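Local coordinates for E3 SUMO-protein ligase SIZ2 (Saccharomyces cerevisiae, PDB 6U75) that acts as a zinc-containing SUMO E3 ligase of the PIAS family and may direct attachment of SUMO to septins, at residues 92-97 with 221-226; 162-167 with 204-209; 188-193 with 211-216; 198-203 with 236-241. All coordinates share one frame; numbering follows the deposited sequence.

Interaction 1 of 4, residues 92-97 with 221-226; sequences KGLKKQ and VPTWQC. With ZN (zinc ion), chain C.
L94 and Q97, from a loop of the PINIT domain, meet V221, T223 and Q225, from the loop that follows the central helix of the SP-RING zinc finger. The contact is a small surface seam between the two domains. L94 splits its two methyl groups between two partners. Its CD1 lies 3.8 Å from CG1 of V221, while its CD2 lies 3.7 Å from CG2 of T223. It crosses both side chains at about a right angle. CG1 of V221 stands anti to its backbone N (chi1 -171°), and this is the branch that meets L94. Farther along, the side chains of Q97 and Q225 come in from opposite directions. The two NE2 atoms are 3.7 Å apart and the amide planes are turned by 29°. The amides touch without a hydrogen bond between them.

The PINIT loop is shaped by a type I turn from L94 to Q97. K92 NZ donates to Q97 O at 2.9 Å, in the carbonyl plane on a lone pair. D73 gives the same ammonium a salt bridge. On the zinc-finger side, P222 centres an inverse gamma turn, and Q218 accepts from the backbone N of W224. The loop then runs into the metal site, which C203, H205 and C229 complete. There C226 SG binds the zinc ion at 2.3 Å.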
loop_
_atom_site.group_PDB
_atom_site.type_symbol
_atom_site.label_atom_id
_atom_site.label_comp_id
_atom_site.label_asym_id
_atom_site.label_seq_id
_atom_site.Cartn_x
_atom_site.Cartn_y
_atom_site.Cartn_z
ATOM N N LYS A 92 7.840 6.630 7.199
ATOM C CA LYS A 92 7.734 7.480 6.010
ATOM C C LYS A 92 8.686 6.944 4.946
ATOM O O LYS A 92 9.862 7.312 4.902
ATOM C CB LYS A 92 8.028 8.941 6.351
ATOM C CG LYS A 92 7.003 9.916 5.787
ATOM C CD LYS A 92 6.858 9.782 4.275
ATOM C CE LYS A 92 5.897 10.815 3.719
ATOM N NZ LYS A 92 5.440 10.474 2.343
ATOM N N GLY A 93 8.167 6.064 4.086
ATOM C CA GLY A 93 8.932 5.575 2.965
ATOM C C GLY A 93 8.842 6.497 1.763
ATOM O O GLY A 93 7.918 7.299 1.636
ATOM N N LEU A 94 9.824 6.372 0.874
ATOM C CA LEU A 94 9.924 7.219 -0.312
ATOM C C LEU A 94 9.888 8.697 0.091
ATOM O O LEU A 94 8.896 9.408 -0.078
ATOM C CB LEU A 94 8.812 6.881 -1.310
ATOM C CG LEU A 94 9.213 6.905 -2.787
ATOM C CD1 LEU A 94 10.091 5.708 -3.120
ATOM C CD2 LEU A 94 7.988 6.935 -3.685
ATOM N N LYS A 95 11.022 9.136 0.645
ATOM C CA LYS A 95 11.122 10.498 1.161
ATOM C C LYS A 95 10.800 11.533 0.091
ATOM O O LYS A 95 10.359 12.642 0.412
ATOM C CB LYS A 95 12.525 10.745 1.717
ATOM C CG LYS A 95 12.995 9.714 2.735
ATOM C CD LYS A 95 14.463 9.377 2.525
ATOM C CE LYS A 95 14.905 8.224 3.409
ATOM N NZ LYS A 95 16.275 7.754 3.058
ATOM N N LYS A 96 11.016 11.193 -1.182
ATOM C CA LYS A 96 10.806 12.143 -2.268
ATOM C C LYS A 96 9.334 12.381 -2.576
ATOM O O LYS A 96 9.001 13.421 -3.156
ATOM C CB LYS A 96 11.509 11.650 -3.533
ATOM C CG LYS A 96 13.022 11.623 -3.435
ATOM C CD LYS A 96 13.601 13.029 -3.397
ATOM C CE LYS A 96 15.089 13.023 -3.699
ATOM N NZ LYS A 96 15.377 12.562 -5.087
ATOM N N GLN A 97 8.453 11.455 -2.213
ATOM C CA GLN A 97 7.037 11.547 -2.534
ATOM C C GLN A 97 6.215 11.727 -1.266
ATOM O O GLN A 97 6.561 11.209 -0.201
ATOM C CB GLN A 97 6.568 10.296 -3.283
ATOM C CG GLN A 97 5.164 10.402 -3.856
ATOM C CD GLN A 97 4.783 9.189 -4.682
ATOM O OE1 GLN A 97 5.648 8.428 -5.121
ATOM N NE2 GLN A 97 3.486 8.997 -4.891
ATOM N N VAL A 221 5.934 0.442 0.408
ATOM C CA VAL A 221 6.109 1.730 -0.259
ATOM C C VAL A 221 4.822 2.046 -1.017
ATOM O O VAL A 221 4.727 1.762 -2.219
ATOM C CB VAL A 221 7.325 1.721 -1.199
ATOM C CG1 VAL A 221 7.621 3.130 -1.696
ATOM C CG2 VAL A 221 8.543 1.140 -0.497
ATOM N N PRO A 222 3.811 2.627 -0.362
ATOM C CA PRO A 222 2.514 2.822 -1.028
ATOM C C PRO A 222 2.531 3.880 -2.123
ATOM O O PRO A 222 1.948 4.957 -1.962
ATOM C CB PRO A 222 1.588 3.233 0.128
ATOM C CG PRO A 222 2.291 2.803 1.372
ATOM C CD PRO A 222 3.743 2.943 1.074
ATOM N N THR A 223 3.184 3.581 -3.249
ATOM C CA THR A 223 3.126 4.479 -4.397
ATOM C C THR A 223 1.866 4.254 -5.222
ATOM O O THR A 223 1.326 5.205 -5.798
ATOM C CB THR A 223 4.356 4.292 -5.288
ATOM O OG1 THR A 223 4.227 3.078 -6.039
ATOM C CG2 THR A 223 5.620 4.229 -4.450
ATOM N N TRP A 224 1.392 3.013 -5.286
ATOM C CA TRP A 224 0.204 2.651 -6.055
ATOM C C TRP A 224 0.294 3.184 -7.482
ATOM O O TRP A 224 -0.629 3.809 -8.007
ATOM C CB TRP A 224 -1.062 3.134 -5.351
ATOM C CG TRP A 224 -1.346 2.314 -4.140
ATOM C CD1 TRP A 224 -1.092 2.647 -2.844
ATOM C CD2 TRP A 224 -1.905 0.998 -4.116
ATOM N NE1 TRP A 224 -1.471 1.623 -2.010
ATOM C CE2 TRP A 224 -1.973 0.599 -2.767
ATOM C CE3 TRP A 224 -2.362 0.120 -5.103
ATOM C CZ2 TRP A 224 -2.481 -0.638 -2.381
ATOM C CZ3 TRP A 224 -2.866 -1.105 -4.718
ATOM C CH2 TRP A 224 -2.922 -1.474 -3.368
ATOM N N GLN A 225 1.434 2.915 -8.111
ATOM C CA GLN A 225 1.666 3.219 -9.514
ATOM C C GLN A 225 1.985 1.927 -10.247
ATOM O O GLN A 225 2.749 1.095 -9.748
ATOM C CB GLN A 225 2.813 4.216 -9.685
ATOM C CG GLN A 225 2.567 5.561 -9.023
ATOM C CD GLN A 225 3.785 6.463 -9.073
ATOM O OE1 GLN A 225 4.725 6.213 -9.827
ATOM N NE2 GLN A 225 3.776 7.514 -8.261
ATOM N N CYS A 226 1.388 1.759 -11.418
ATOM C CA CYS A 226 1.636 0.570 -12.216
ATOM C C CYS A 226 3.141 0.405 -12.439
ATOM O O CYS A 226 3.800 1.349 -12.896
ATOM C CB CYS A 226 0.912 0.676 -13.558
ATOM S SG CYS A 226 1.168 -0.727 -14.665
HETATM ZN ZN ZN C . -0.206 -0.052 -16.424
#

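Interaction 2 of 4, residues 162-167 with 204-209; sequences AYIKRT and KHIQCF. With ZN (zinc ion), chain C.
Y163 and I164 of helix 157-168 pack on K204 and I206, in the loop of the SP-RING zinc finger that carries the zinc ligand H205. The first shell centres on CG2 of I206. Y163 CD2 comes to 3.8 Å from this methyl, with the ring oblique to it. I164 crosses I206 at about a right angle and brings its CG1 to 4.0 Å from the same I206 CG2. The tyrosine tip reaches the loop backbone, where Y163 OH is 3.1 Å from K204 O.

The next shell sets the ring. Its CG is anti to the backbone N (chi1 176°), which carries the ring out from the helix. T167, one turn on, lays its CG2 over the centre of one ring face. I164 also touches F243 of helix 242-249. Putting an alanine at Y163 would probably open a gap beside I206 and strip the T167 methyl of the ring beneath it.

The CB of H205 points away from the helix, and its imidazole reaches the zinc ion. H205 ND1 makes a weak bond to Q207 O. On the other side of the ring, NE2 binds the metal at 2.0 Å.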
loop_
_atom_site.group_PDB
_atom_site.type_symbol
_atom_site.label_atom_id
_atom_site.label_comp_id
_atom_site.label_asym_id
_atom_site.label_seq_id
_atom_site.Cartn_x
_atom_site.Cartn_y
_atom_site.Cartn_z
ATOM N N ALA A 162 -8.672 -8.199 -29.091
ATOM C CA ALA A 162 -9.177 -7.020 -29.786
ATOM C C ALA A 162 -8.208 -5.853 -29.655
ATOM O O ALA A 162 -7.959 -5.130 -30.626
ATOM C CB ALA A 162 -10.552 -6.641 -29.238
ATOM N N TYR A 163 -7.651 -5.655 -28.458
ATOM C CA TYR A 163 -6.685 -4.580 -28.264
ATOM C C TYR A 163 -5.444 -4.796 -29.120
ATOM O O TYR A 163 -4.930 -3.850 -29.729
ATOM C CB TYR A 163 -6.305 -4.481 -26.787
ATOM C CG TYR A 163 -5.240 -3.448 -26.501
ATOM C CD1 TYR A 163 -5.569 -2.111 -26.332
ATOM C CD2 TYR A 163 -3.903 -3.811 -26.397
ATOM C CE1 TYR A 163 -4.599 -1.163 -26.069
ATOM C CE2 TYR A 163 -2.925 -2.871 -26.135
ATOM C CZ TYR A 163 -3.280 -1.548 -25.972
ATOM O OH TYR A 163 -2.310 -0.608 -25.710
ATOM N N ILE A 164 -4.944 -6.030 -29.173
ATOM C CA ILE A 164 -3.769 -6.324 -29.990
ATOM C C ILE A 164 -4.052 -6.004 -31.453
ATOM O O ILE A 164 -3.245 -5.361 -32.137
ATOM C CB ILE A 164 -3.345 -7.793 -29.808
ATOM C CG1 ILE A 164 -2.892 -8.044 -28.367
ATOM C CG2 ILE A 164 -2.231 -8.152 -30.785
ATOM C CD1 ILE A 164 -2.857 -9.510 -27.982
ATOM N N LYS A 165 -5.208 -6.450 -31.952
ATOM C CA LYS A 165 -5.542 -6.213 -33.353
ATOM C C LYS A 165 -5.711 -4.726 -33.636
ATOM O O LYS A 165 -5.338 -4.246 -34.714
ATOM C CB LYS A 165 -6.812 -6.978 -33.728
ATOM C CG LYS A 165 -7.202 -6.835 -35.193
ATOM C CD LYS A 165 -8.539 -7.490 -35.488
ATOM C CE LYS A 165 -8.981 -7.213 -36.915
ATOM N NZ LYS A 165 -10.336 -7.761 -37.195
ATOM N N ARG A 166 -6.277 -3.978 -32.687
ATOM C CA ARG A 166 -6.481 -2.551 -32.904
ATOM C C ARG A 166 -5.173 -1.778 -32.818
ATOM O O ARG A 166 -5.028 -0.733 -33.462
ATOM C CB ARG A 166 -7.485 -2.003 -31.887
ATOM C CG ARG A 166 -7.919 -0.568 -32.156
ATOM C CD ARG A 166 -9.007 -0.099 -31.194
ATOM N NE ARG A 166 -8.461 0.389 -29.928
ATOM C CZ ARG A 166 -8.370 -0.325 -28.808
ATOM N NH1 ARG A 166 -8.790 -1.583 -28.765
ATOM N NH2 ARG A 166 -7.854 0.230 -27.718
ATOM N N THR A 167 -4.208 -2.278 -32.045
ATOM C CA THR A 167 -2.965 -1.547 -31.844
ATOM C C THR A 167 -1.959 -1.835 -32.950
ATOM O O THR A 167 -1.435 -0.907 -33.575
ATOM C CB THR A 167 -2.363 -1.893 -30.480
ATOM O OG1 THR A 167 -2.162 -3.309 -30.389
ATOM C CG2 THR A 167 -3.283 -1.441 -29.358
ATOM N N LYS A 204 -2.928 0.801 -20.665
ATOM C CA LYS A 204 -2.859 0.712 -22.123
ATOM C C LYS A 204 -1.633 -0.099 -22.544
ATOM O O LYS A 204 -0.736 0.384 -23.236
ATOM C CB LYS A 204 -2.836 2.112 -22.732
ATOM C CG LYS A 204 -3.873 3.065 -22.142
ATOM C CD LYS A 204 -5.296 2.630 -22.467
ATOM C CE LYS A 204 -6.299 3.271 -21.522
ATOM N NZ LYS A 204 -7.704 2.932 -21.884
ATOM N N HIS A 205 -1.605 -1.354 -22.102
ATOM C CA HIS A 205 -0.497 -2.249 -22.409
ATOM C C HIS A 205 -0.899 -3.674 -22.064
ATOM O O HIS A 205 -1.631 -3.900 -21.098
ATOM C CB HIS A 205 0.770 -1.847 -21.640
ATOM C CG HIS A 205 0.575 -1.739 -20.158
ATOM N ND1 HIS A 205 0.357 -2.837 -19.354
ATOM C CD2 HIS A 205 0.576 -0.664 -19.336
ATOM C CE1 HIS A 205 0.228 -2.441 -18.100
ATOM N NE2 HIS A 205 0.355 -1.127 -18.061
ATOM N N ILE A 206 -0.418 -4.631 -22.863
ATOM C CA ILE A 206 -0.732 -6.034 -22.614
ATOM C C ILE A 206 0.166 -6.649 -21.548
ATOM O O ILE A 206 -0.171 -7.708 -21.003
ATOM C CB ILE A 206 -0.629 -6.868 -23.904
ATOM C CG1 ILE A 206 0.748 -6.698 -24.551
ATOM C CG2 ILE A 206 -1.729 -6.474 -24.879
ATOM C CD1 ILE A 206 1.030 -7.695 -25.654
ATOM N N GLN A 207 1.297 -6.022 -21.232
ATOM C CA GLN A 207 2.182 -6.561 -20.210
ATOM C C GLN A 207 1.507 -6.519 -18.844
ATOM O O GLN A 207 0.702 -5.630 -18.548
ATOM C CB GLN A 207 3.497 -5.782 -20.161
ATOM C CG GLN A 207 4.374 -5.944 -21.393
ATOM C CD GLN A 207 4.003 -4.989 -22.510
ATOM O OE1 GLN A 207 2.877 -4.500 -22.577
ATOM N NE2 GLN A 207 4.959 -4.709 -23.389
ATOM N N CYS A 208 1.848 -7.494 -18.006
ATOM C CA CYS A 208 1.255 -7.650 -16.687
ATOM C C CYS A 208 2.357 -7.694 -15.637
ATOM O O CYS A 208 3.552 -7.691 -15.948
ATOM C CB CYS A 208 0.396 -8.918 -16.614
ATOM S SG CYS A 208 -0.977 -8.958 -17.780
ATOM N N PHE A 209 1.936 -7.737 -14.376
ATOM C CA PHE A 209 2.836 -7.868 -13.243
ATOM C C PHE A 209 2.196 -8.796 -12.223
ATOM O O PHE A 209 0.968 -8.877 -12.124
ATOM C CB PHE A 209 3.135 -6.507 -12.605
ATOM C CG PHE A 209 1.905 -5.726 -12.247
ATOM C CD1 PHE A 209 1.318 -4.875 -13.167
ATOM C CD2 PHE A 209 1.329 -5.850 -10.995
ATOM C CE1 PHE A 209 0.183 -4.158 -12.842
ATOM C CE2 PHE A 209 0.193 -5.135 -10.665
ATOM C CZ PHE A 209 -0.380 -4.287 -11.590
HETATM ZN ZN ZN C . -0.206 -0.052 -16.424
#

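Interaction 3 of 4, residues 188-193 with 211-216; sequences PISCTR and ALWFLH
I189 and S190, in the first loop of the SP-RING, pack against W213 and F214 of its central helix, 211-218. A first loop set against the central helix is the RING-type arrangement. As in RING ligases generally, this surface probably takes part in E2 docking.

The aromatic contact is a CH-pi interaction. S190 CB sits over one face of the W213 indole, 3.3 Å from the centroid of the five-membered ring. The approach is only 5° off the ring normal, so the CB lies almost squarely above that ring.

The apolar contact belongs to I189. Its CD1 reaches the helix backbone, 3.7 Å from F214 CA, and lies at the edge of the F214 ring, near its plane. I189 CB and W213 CB are 4.4 Å apart. The buried F214 ring meets the rings of F209 and W224. P227 touches both I189 and F214.

The polar bonds near the contact do not span it. D210, just before the helix, accepts from the backbone N of W213 through OD2. In the loop, S190 OG stands between its backbone N and carbonyl carbon (chi1 74°), and bonds T192 OG1 at 2.6 Å.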
loop_
_atom_site.group_PDB
_atom_site.type_symbol
_atom_site.label_atom_id
_atom_site.label_comp_id
_atom_site.label_asym_id
_atom_site.label_seq_id
_atom_site.Cartn_x
_atom_site.Cartn_y
_atom_site.Cartn_z
ATOM N N PRO A 188 8.045 -7.516 -13.572
ATOM C CA PRO A 188 9.059 -6.458 -13.444
ATOM C C PRO A 188 9.611 -6.332 -12.037
ATOM O O PRO A 188 10.775 -5.947 -11.865
ATOM C CB PRO A 188 8.305 -5.186 -13.864
ATOM C CG PRO A 188 7.079 -5.656 -14.562
ATOM C CD PRO A 188 6.731 -6.971 -13.948
ATOM N N ILE A 189 8.807 -6.649 -11.023
ATOM C CA ILE A 189 9.230 -6.460 -9.640
ATOM C C ILE A 189 10.096 -7.624 -9.176
ATOM O O ILE A 189 11.204 -7.429 -8.663
ATOM C CB ILE A 189 7.999 -6.277 -8.732
ATOM C CG1 ILE A 189 7.123 -5.132 -9.250
ATOM C CG2 ILE A 189 8.429 -6.017 -7.293
ATOM C CD1 ILE A 189 5.849 -4.927 -8.457
ATOM N N SER A 190 9.607 -8.851 -9.350
ATOM C CA SER A 190 10.295 -10.025 -8.834
ATOM C C SER A 190 11.347 -10.573 -9.786
ATOM O O SER A 190 12.243 -11.300 -9.342
ATOM C CB SER A 190 9.283 -11.130 -8.522
ATOM O OG SER A 190 8.791 -11.728 -9.708
ATOM N N CYS A 191 11.264 -10.246 -11.075
ATOM C CA CYS A 191 12.188 -10.775 -12.074
ATOM C C CYS A 191 12.096 -12.294 -12.160
ATOM O O CYS A 191 13.076 -12.974 -12.469
ATOM C CB CYS A 191 13.627 -10.343 -11.780
ATOM S SG CYS A 191 13.837 -8.554 -11.649
ATOM N N THR A 192 10.913 -12.832 -11.875
ATOM C CA THR A 192 10.645 -14.257 -11.953
ATOM C C THR A 192 9.360 -14.473 -12.740
ATOM O O THR A 192 8.606 -13.535 -13.015
ATOM C CB THR A 192 10.524 -14.888 -10.559
ATOM O OG1 THR A 192 9.434 -14.285 -9.850
ATOM C CG2 THR A 192 11.808 -14.694 -9.767
ATOM N N ARG A 193 9.117 -15.727 -13.105
ATOM C CA ARG A 193 7.919 -16.066 -13.860
ATOM C C ARG A 193 6.672 -15.694 -13.066
ATOM O O ARG A 193 6.514 -16.093 -11.908
ATOM C CB ARG A 193 7.919 -17.556 -14.192
ATOM C CG ARG A 193 6.676 -18.041 -14.916
ATOM C CD ARG A 193 7.041 -18.870 -16.137
ATOM N NE ARG A 193 5.956 -19.756 -16.545
ATOM C CZ ARG A 193 5.888 -20.362 -17.727
ATOM N NH1 ARG A 193 6.837 -20.172 -18.633
ATOM N NH2 ARG A 193 4.862 -21.154 -18.006
ATOM N N ALA A 211 0.497 -9.991 -9.187
ATOM C CA ALA A 211 -0.320 -9.279 -8.212
ATOM C C ALA A 211 0.255 -9.407 -6.808
ATOM O O ALA A 211 0.256 -8.439 -6.038
ATOM C CB ALA A 211 -1.754 -9.805 -8.250
ATOM N N LEU A 212 0.749 -10.595 -6.454
ATOM C CA LEU A 212 1.246 -10.806 -5.100
ATOM C C LEU A 212 2.499 -9.980 -4.839
ATOM O O LEU A 212 2.631 -9.360 -3.778
ATOM C CB LEU A 212 1.520 -12.292 -4.868
ATOM C CG LEU A 212 1.923 -12.681 -3.445
ATOM C CD1 LEU A 212 0.872 -12.225 -2.446
ATOM C CD2 LEU A 212 2.139 -14.181 -3.342
ATOM N N TRP A 213 3.426 -9.946 -5.798
ATOM C CA TRP A 213 4.621 -9.131 -5.624
ATOM C C TRP A 213 4.293 -7.644 -5.629
ATOM O O TRP A 213 4.931 -6.868 -4.909
ATOM C CB TRP A 213 5.641 -9.458 -6.710
ATOM C CG TRP A 213 6.453 -10.671 -6.393
ATOM C CD1 TRP A 213 6.259 -11.937 -6.863
ATOM C CD2 TRP A 213 7.588 -10.734 -5.524
ATOM N NE1 TRP A 213 7.208 -12.785 -6.343
ATOM C CE2 TRP A 213 8.037 -12.069 -5.519
ATOM C CE3 TRP A 213 8.272 -9.790 -4.754
ATOM C CZ2 TRP A 213 9.136 -12.483 -4.772
ATOM C CZ3 TRP A 213 9.363 -10.202 -4.014
ATOM C CH2 TRP A 213 9.786 -11.537 -4.029
ATOM N N PHE A 214 3.302 -7.228 -6.419
ATOM C CA PHE A 214 2.870 -5.835 -6.381
ATOM C C PHE A 214 2.328 -5.474 -5.003
ATOM O O PHE A 214 2.678 -4.432 -4.440
ATOM C CB PHE A 214 1.816 -5.584 -7.458
ATOM C CG PHE A 214 1.244 -4.195 -7.431
ATOM C CD1 PHE A 214 1.934 -3.135 -7.993
ATOM C CD2 PHE A 214 0.013 -3.951 -6.848
ATOM C CE1 PHE A 214 1.409 -1.857 -7.970
ATOM C CE2 PHE A 214 -0.518 -2.675 -6.823
ATOM C CZ PHE A 214 0.182 -1.628 -7.385
ATOM N N LEU A 215 1.467 -6.329 -4.445
ATOM C CA LEU A 215 0.927 -6.066 -3.114
ATOM C C LEU A 215 2.019 -6.095 -2.053
ATOM O O LEU A 215 1.947 -5.354 -1.066
ATOM C CB LEU A 215 -0.163 -7.083 -2.779
ATOM C CG LEU A 215 -1.449 -6.984 -3.603
ATOM C CD1 LEU A 215 -2.336 -8.191 -3.349
ATOM C CD2 LEU A 215 -2.194 -5.697 -3.288
ATOM N N HIS A 216 3.030 -6.948 -2.232
ATOM C CA HIS A 216 4.159 -6.961 -1.310
ATOM C C HIS A 216 4.939 -5.654 -1.382
ATOM O O HIS A 216 5.333 -5.099 -0.350
ATOM C CB HIS A 216 5.065 -8.151 -1.624
ATOM C CG HIS A 216 6.326 -8.189 -0.816
ATOM N ND1 HIS A 216 6.369 -8.665 0.476
ATOM C CD2 HIS A 216 7.592 -7.819 -1.124
ATOM C CE1 HIS A 216 7.607 -8.582 0.932
ATOM N NE2 HIS A 216 8.368 -8.073 -0.019
#

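Interaction 4 of 4, residues 198-203 with 236-241; sequences AKTDQC and DQLKIS. With ZN (zinc ion), chain C.
Q237, in a short 3-10 segment, packs against T200 and Q202 beside the small antiparallel sheet of the SP-RING. Its CB is 3.7 Å from CG2 of T200. With CG anti to the carbonyl carbon (chi1 -63°), the extended chain carries the amide past T200 to Q202. CD comes to 3.9 Å from CG of Q202. At the tip, OE1 lies 3.2 Å from that same CG, and also nears T200 CG2. The Q202 and Q237 side chains cross at about a right angle, their amide planes 63° apart.

The backbones pair just beside this. K199 and K239 form an antiparallel hydrogen-bonded pair, and K199 N donates to K239 O at 2.9 Å. The return bond, K239 N to K199 O, has the same length. A198 and I240 make the adjoining non-hydrogen-bonded pair, whose side chains diverge. K239 NZ forms a salt bridge with D201 OD2, though its modelled length is doubtfully short.

K199 NZ donates to the backbone O of the zinc ligand H205. Farther on, a type I turn from T200 to C203 delivers another ligand. It is closed by C203 N to T200 O, and C203 SG then binds the zinc ion at 2.3 Å.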
loop_
_atom_site.group_PDB
_atom_site.type_symbol
_atom_site.label_atom_id
_atom_site.label_comp_id
_atom_site.label_asym_id
_atom_site.label_seq_id
_atom_site.Cartn_x
_atom_site.Cartn_y
_atom_site.Cartn_z
ATOM N N ALA A 198 -1.519 -9.708 -13.511
ATOM C CA ALA A 198 -2.617 -8.783 -13.278
ATOM C C ALA A 198 -2.285 -7.415 -13.852
ATOM O O ALA A 198 -1.135 -7.107 -14.176
ATOM C CB ALA A 198 -2.929 -8.650 -11.781
ATOM N N LYS A 199 -3.328 -6.594 -13.970
ATOM C CA LYS A 199 -3.203 -5.207 -14.396
ATOM C C LYS A 199 -4.543 -4.517 -14.172
ATOM O O LYS A 199 -5.343 -4.973 -13.347
ATOM C CB LYS A 199 -2.764 -5.118 -15.860
ATOM C CG LYS A 199 -3.771 -5.663 -16.861
ATOM C CD LYS A 199 -3.267 -5.508 -18.286
ATOM C CE LYS A 199 -4.367 -5.786 -19.298
ATOM N NZ LYS A 199 -3.893 -5.623 -20.699
ATOM N N THR A 200 -4.806 -3.429 -14.891
ATOM C CA THR A 200 -6.071 -2.721 -14.783
ATOM C C THR A 200 -6.638 -2.476 -16.173
ATOM O O THR A 200 -5.909 -2.433 -17.167
ATOM C CB THR A 200 -5.914 -1.380 -14.050
ATOM O OG1 THR A 200 -5.190 -0.460 -14.874
ATOM C CG2 THR A 200 -5.170 -1.570 -12.736
ATOM N N ASP A 201 -7.963 -2.324 -16.231
ATOM C CA ASP A 201 -8.600 -1.908 -17.473
ATOM C C ASP A 201 -8.145 -0.521 -17.897
ATOM O O ASP A 201 -8.281 -0.163 -19.072
ATOM C CB ASP A 201 -10.121 -1.935 -17.318
ATOM C CG ASP A 201 -10.659 -3.334 -17.095
ATOM O OD1 ASP A 201 -10.089 -4.289 -17.663
ATOM O OD2 ASP A 201 -11.651 -3.479 -16.350
ATOM N N GLN A 202 -7.603 0.265 -16.967
ATOM C CA GLN A 202 -7.094 1.593 -17.277
ATOM C C GLN A 202 -5.709 1.553 -17.908
ATOM O O GLN A 202 -5.230 2.590 -18.381
ATOM C CB GLN A 202 -7.040 2.452 -16.008
ATOM C CG GLN A 202 -8.095 2.118 -14.956
ATOM C CD GLN A 202 -9.506 2.118 -15.513
ATOM O OE1 GLN A 202 -9.963 3.109 -16.082
ATOM N NE2 GLN A 202 -10.202 0.997 -15.356
ATOM N N CYS A 203 -5.059 0.393 -17.926
ATOM C CA CYS A 203 -3.702 0.266 -18.436
ATOM C C CYS A 203 -3.726 0.026 -19.940
ATOM O O CYS A 203 -4.449 -0.849 -20.426
ATOM C CB CYS A 203 -2.969 -0.876 -17.731
ATOM S SG CYS A 203 -2.438 -0.484 -16.049
ATOM N N ASP A 236 -8.850 -1.747 -6.040
ATOM C CA ASP A 236 -10.046 -2.334 -6.630
ATOM C C ASP A 236 -9.994 -2.396 -8.151
ATOM O O ASP A 236 -10.882 -3.006 -8.756
ATOM C CB ASP A 236 -11.282 -1.548 -6.187
ATOM C CG ASP A 236 -11.527 -1.647 -4.693
ATOM O OD1 ASP A 236 -11.244 -2.717 -4.113
ATOM O OD2 ASP A 236 -12.000 -0.656 -4.099
ATOM N N GLN A 237 -8.989 -1.792 -8.783
ATOM C CA GLN A 237 -8.833 -1.888 -10.229
ATOM C C GLN A 237 -8.026 -3.105 -10.659
ATOM O O GLN A 237 -8.061 -3.467 -11.840
ATOM C CB GLN A 237 -8.158 -0.626 -10.776
ATOM C CG GLN A 237 -8.958 0.647 -10.566
ATOM C CD GLN A 237 -8.232 1.879 -11.069
ATOM O OE1 GLN A 237 -7.273 1.780 -11.835
ATOM N NE2 GLN A 237 -8.683 3.049 -10.634
ATOM N N LEU A 238 -7.306 -3.739 -9.736
ATOM C CA LEU A 238 -6.467 -4.878 -10.083
ATOM C C LEU A 238 -7.327 -6.068 -10.489
ATOM O O LEU A 238 -8.264 -6.441 -9.779
ATOM C CB LEU A 238 -5.574 -5.256 -8.904
ATOM C CG LEU A 238 -4.619 -4.170 -8.407
ATOM C CD1 LEU A 238 -3.906 -4.619 -7.143
ATOM C CD2 LEU A 238 -3.615 -3.806 -9.486
ATOM N N LYS A 239 -7.005 -6.662 -11.637
ATOM C CA LYS A 239 -7.687 -7.860 -12.101
ATOM C C LYS A 239 -6.696 -8.722 -12.871
ATOM O O LYS A 239 -5.716 -8.219 -13.427
ATOM C CB LYS A 239 -8.899 -7.515 -12.978
ATOM C CG LYS A 239 -9.901 -6.597 -12.291
ATOM C CD LYS A 239 -11.240 -6.541 -13.012
ATOM C CE LYS A 239 -11.110 -5.970 -14.413
ATOM N NZ LYS A 239 -12.214 -5.016 -14.723
ATOM N N ILE A 240 -6.957 -10.025 -12.888
ATOM C CA ILE A 240 -6.090 -10.970 -13.582
ATOM C C ILE A 240 -6.340 -10.876 -15.080
ATOM O O ILE A 240 -7.473 -10.655 -15.527
ATOM C CB ILE A 240 -6.328 -12.402 -13.070
ATOM C CG1 ILE A 240 -5.983 -12.513 -11.581
ATOM C CG2 ILE A 240 -5.516 -13.399 -13.886
ATOM C CD1 ILE A 240 -4.510 -12.323 -11.266
ATOM N N SER A 241 -5.278 -11.048 -15.863
ATOM C CA SER A 241 -5.369 -11.060 -17.319
ATOM C C SER A 241 -5.489 -12.506 -17.786
ATOM O O SER A 241 -4.547 -13.293 -17.643
ATOM C CB SER A 241 -4.152 -10.386 -17.945
ATOM O OG SER A 241 -4.082 -10.663 -19.334
HETATM ZN ZN ZN C . -0.206 -0.052 -16.424
#

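How the interactions relate
Interaction 4 is the buried one and the richest in backbone bonds. Interaction 2 is partly buried, and interactions 1 and 3 lie at the surface. Interactions 3 and 4 are internal to the zinc finger: one sets a loop on helix 211-218, the other pairs strands. Interaction 2 brings helix 157-168 onto it, and interaction 1 joins it to the PINIT domain. Interactions 1, 2 and 3 rest mainly on van der Waals contacts, with a CH-pi contact in 3, while interaction 4 adds backbone bonds and a salt bridge. Interactions 1, 2 and 4 each give the zinc ion one ligand. F214 of interaction 3 instead packs on a residue from each of them, L238 in interaction 4.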